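Local coordinates for protein RNA polymerase sigma factor SIGMA-28 (FliA) (Aquifex aeolicus, PDB 1RP3) that probably directs RNA polymerase to flagellar promoters as a DNA-binding sigma factor and is held inactive by the anti-sigma factor FlgM, at residues A184-P189 against R230-L235. Sequence-based numbering, arbitrary orientation.
Sequences AVSKLP and RLREML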
ATOM      1  N   ALA A 184      12.941 -13.101  -8.520  1.00 66.72           N
ATOM      2  CA  ALA A 184      13.567 -11.938  -7.895  1.00 64.96           C
ATOM      3  C   ALA A 184      13.681 -12.084  -6.378  1.00 64.02           C
ATOM      4  O   ALA A 184      14.722 -11.791  -5.796  1.00 63.19           O
ATOM      5  CB  ALA A 184      12.792 -10.682  -8.246  1.00 65.42           C
ATOM      6  N   VAL A 185      12.613 -12.564  -5.748  1.00 63.09           N
ATOM      7  CA  VAL A 185      12.583 -12.748  -4.304  1.00 63.15           C
ATOM      8  C   VAL A 185      13.693 -13.676  -3.813  1.00 63.56           C
ATOM      9  O   VAL A 185      14.347 -13.394  -2.808  1.00 63.97           O
ATOM     10  CB  VAL A 185      11.207 -13.276  -3.844  1.00 62.63           C
ATOM     11  CG1 VAL A 185      11.250 -13.696  -2.383  1.00 61.36           C
ATOM     12  CG2 VAL A 185      10.149 -12.196  -4.049  1.00 62.45           C
ATOM     13  N   SER A 186      13.928 -14.751  -4.554  1.00 63.53           N
ATOM     14  CA  SER A 186      14.954 -15.727  -4.202  1.00 63.86           C
ATOM     15  C   SER A 186      16.355 -15.136  -4.103  1.00 63.87           C
ATOM     16  O   SER A 186      17.215 -15.701  -3.433  1.00 64.14           O
ATOM     17  CB  SER A 186      14.966 -16.862  -5.222  1.00 63.17           C
ATOM     18  OG  SER A 186      15.286 -16.363  -6.503  1.00 60.19           O
ATOM     19  N   LYS A 187      16.576 -14.000  -4.757  1.00 64.28           N
ATOM     20  CA  LYS A 187      17.887 -13.359  -4.745  1.00 65.10           C
ATOM     21  C   LYS A 187      18.082 -12.265  -3.693  1.00 64.31           C
ATOM     22  O   LYS A 187      18.930 -11.384  -3.843  1.00 64.83           O
ATOM     23  CB  LYS A 187      18.239 -12.855  -6.146  1.00 66.59           C
ATOM     24  CG  LYS A 187      18.349 -13.989  -7.151  1.00 69.10           C
ATOM     25  CD  LYS A 187      18.730 -13.502  -8.531  1.00 72.10           C
ATOM     26  CE  LYS A 187      18.738 -14.658  -9.523  1.00 73.64           C
ATOM     27  NZ  LYS A 187      19.028 -14.209 -10.915  1.00 75.36           N
ATOM     28  N   LEU A 188      17.305 -12.352  -2.616  1.00 63.03           N
ATOM     29  CA  LEU A 188      17.385 -11.403  -1.514  1.00 61.12           C
ATOM     30  C   LEU A 188      18.122 -12.056  -0.355  1.00 60.82           C
ATOM     31  O   LEU A 188      18.055 -13.276  -0.176  1.00 61.11           O
ATOM     32  CB  LEU A 188      15.982 -11.022  -1.028  1.00 59.19           C
ATOM     33  CG  LEU A 188      15.042 -10.207  -1.911  1.00 58.81           C
ATOM     34  CD1 LEU A 188      13.664 -10.171  -1.279  1.00 57.89           C
ATOM     35  CD2 LEU A 188      15.588  -8.802  -2.096  1.00 58.77           C
ATOM     36  N   PRO A 189      18.874 -11.261   0.424  1.00 60.58           N
ATOM     37  CA  PRO A 189      19.618 -11.768   1.579  1.00 60.67           C
ATOM     38  C   PRO A 189      18.611 -12.184   2.650  1.00 61.74           C
ATOM     39  O   PRO A 189      17.529 -11.601   2.750  1.00 61.14           O
ATOM     40  CB  PRO A 189      20.420 -10.547   2.023  1.00 60.45           C
ATOM     41  CG  PRO A 189      20.666  -9.832   0.737  1.00 60.26           C
ATOM     42  CD  PRO A 189      19.308  -9.894   0.090  1.00 61.07           C
ATOM     43  N   ARG A 230      16.371  -3.590  -4.700  1.00 50.03           N
ATOM     44  CA  ARG A 230      16.781  -4.788  -5.420  1.00 52.01           C
ATOM     45  C   ARG A 230      15.654  -5.270  -6.320  1.00 52.09           C
ATOM     46  O   ARG A 230      15.816  -5.350  -7.539  1.00 53.89           O
ATOM     47  CB  ARG A 230      17.164  -5.924  -4.463  1.00 53.97           C
ATOM     48  CG  ARG A 230      18.454  -5.729  -3.700  1.00 56.69           C
ATOM     49  CD  ARG A 230      19.045  -7.084  -3.308  1.00 60.15           C
ATOM     50  NE  ARG A 230      19.946  -7.009  -2.154  1.00 62.75           N
ATOM     51  CZ  ARG A 230      21.067  -6.292  -2.106  1.00 63.61           C
ATOM     52  NH1 ARG A 230      21.455  -5.569  -3.148  1.00 64.94           N
ATOM     53  NH2 ARG A 230      21.797  -6.283  -0.999  1.00 64.25           N
ATOM     54  N   LEU A 231      14.498  -5.536  -5.716  1.00 51.49           N
ATOM     55  CA  LEU A 231      13.337  -6.024  -6.447  1.00 51.02           C
ATOM     56  C   LEU A 231      13.018  -5.215  -7.694  1.00 51.53           C
ATOM     57  O   LEU A 231      12.736  -5.791  -8.738  1.00 51.07           O
ATOM     58  CB  LEU A 231      12.110  -6.103  -5.529  1.00 50.82           C
ATOM     59  CG  LEU A 231      12.206  -7.116  -4.380  1.00 50.30           C
ATOM     60  CD1 LEU A 231      11.100  -6.899  -3.361  1.00 52.11           C
ATOM     61  CD2 LEU A 231      12.166  -8.519  -4.926  1.00 49.21           C
ATOM     62  N   ARG A 232      13.079  -3.889  -7.605  1.00 52.39           N
ATOM     63  CA  ARG A 232      12.786  -3.061  -8.770  1.00 54.72           C
ATOM     64  C   ARG A 232      13.752  -3.346  -9.923  1.00 56.68           C
ATOM     65  O   ARG A 232      13.320  -3.522 -11.060  1.00 57.03           O
ATOM     66  CB  ARG A 232      12.828  -1.572  -8.428  1.00 54.08           C
ATOM     67  CG  ARG A 232      12.406  -0.690  -9.599  1.00 55.77           C
ATOM     68  CD  ARG A 232      12.862   0.748  -9.446  1.00 56.75           C
ATOM     69  NE  ARG A 232      14.305   0.851  -9.220  1.00 61.88           N
ATOM     70  CZ  ARG A 232      15.247   0.583 -10.129  1.00 64.39           C
ATOM     71  NH1 ARG A 232      14.915   0.187 -11.356  1.00 64.90           N
ATOM     72  NH2 ARG A 232      16.532   0.703  -9.805  1.00 63.57           N
ATOM     73  N   GLU A 233      15.053  -3.379  -9.626  1.00 57.76           N
ATOM     74  CA  GLU A 233      16.075  -3.639 -10.641  1.00 58.16           C
ATOM     75  C   GLU A 233      15.907  -5.040 -11.214  1.00 58.62           C
ATOM     76  O   GLU A 233      15.918  -5.225 -12.425  1.00 58.61           O
ATOM     77  CB  GLU A 233      17.473  -3.465 -10.049  1.00 58.28           C
ATOM     78  N   MET A 234      15.706  -6.011 -10.330  1.00 60.94           N
ATOM     79  CA  MET A 234      15.504  -7.408 -10.713  1.00 63.81           C
ATOM     80  C   MET A 234      14.325  -7.581 -11.674  1.00 64.22           C
ATOM     81  O   MET A 234      14.437  -8.269 -12.685  1.00 64.49           O
ATOM     82  CB  MET A 234      15.224  -8.263  -9.472  1.00 65.67           C
ATOM     83  CG  MET A 234      16.315  -8.291  -8.428  1.00 70.70           C
ATOM     84  SD  MET A 234      17.762  -9.165  -8.994  1.00 76.07           S
ATOM     85  CE  MET A 234      17.012 -10.739  -9.462  1.00 75.57           C
ATOM     86  N   LEU A 235      13.185  -6.987 -11.329  1.00 65.67           N
ATOM     87  CA  LEU A 235      11.981  -7.101 -12.145  1.00 67.03           C
ATOM     88  C   LEU A 235      12.014  -6.257 -13.409  1.00 68.53           C
ATOM     89  O   LEU A 235      11.308  -6.558 -14.369  1.00 69.56           O
ATOM     90  CB  LEU A 235      10.737  -6.787 -11.316  1.00 66.51           C
ATOM     91  CG  LEU A 235      10.458  -7.735 -10.144  1.00 66.28           C
ATOM     92  CD1 LEU A 235       9.227  -7.269  -9.393  1.00 67.32           C
ATOM     93  CD2 LEU A 235      10.257  -9.151 -10.636  1.00 64.94           C
TER
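R230 presents the edge of its guanidinium to P189, whose CD lies near the guanidinium plane, 3.7 Å from R230 NE; CG of the same ring also borders NH2. An extended run from CG to NE carries the group out to the proline, while NE has a long, weak ion pair with E192, just inside helix 190-201, for which P189 is the N-cap residue. Lower on the same arginine, CB and CD pass L188 CD2, each at 4.0 Å, the leucine and the arginine running antiparallel alongside one another.

One turn further along helix 217-236, M234 lies against A184, in the C-terminal part of helix 167-185. A184 CB packs 3.6 Å from M234 CB and is flanked by L235 CD2 at 3.8 Å and L231 CD2 at 4.0 Å, a close approach that its short side chain allows. M234 is bent at chi2 (-69°) and chi3 (-55°), which folds CE back over A184 CA and hard against K187 CD, only 3.4 Å away. No hydrogen bond links the segments. V185 and L231 continue the apolar layer; V185 also packs on V79, and L231 on L83, of the FlgM chain. The type I turn from V185 to L188 leads into helix 190-201, and the last helix packs back on it, closing region 4, the helical domain that in sigma-70 family factors carries a helix-turn-helix motif.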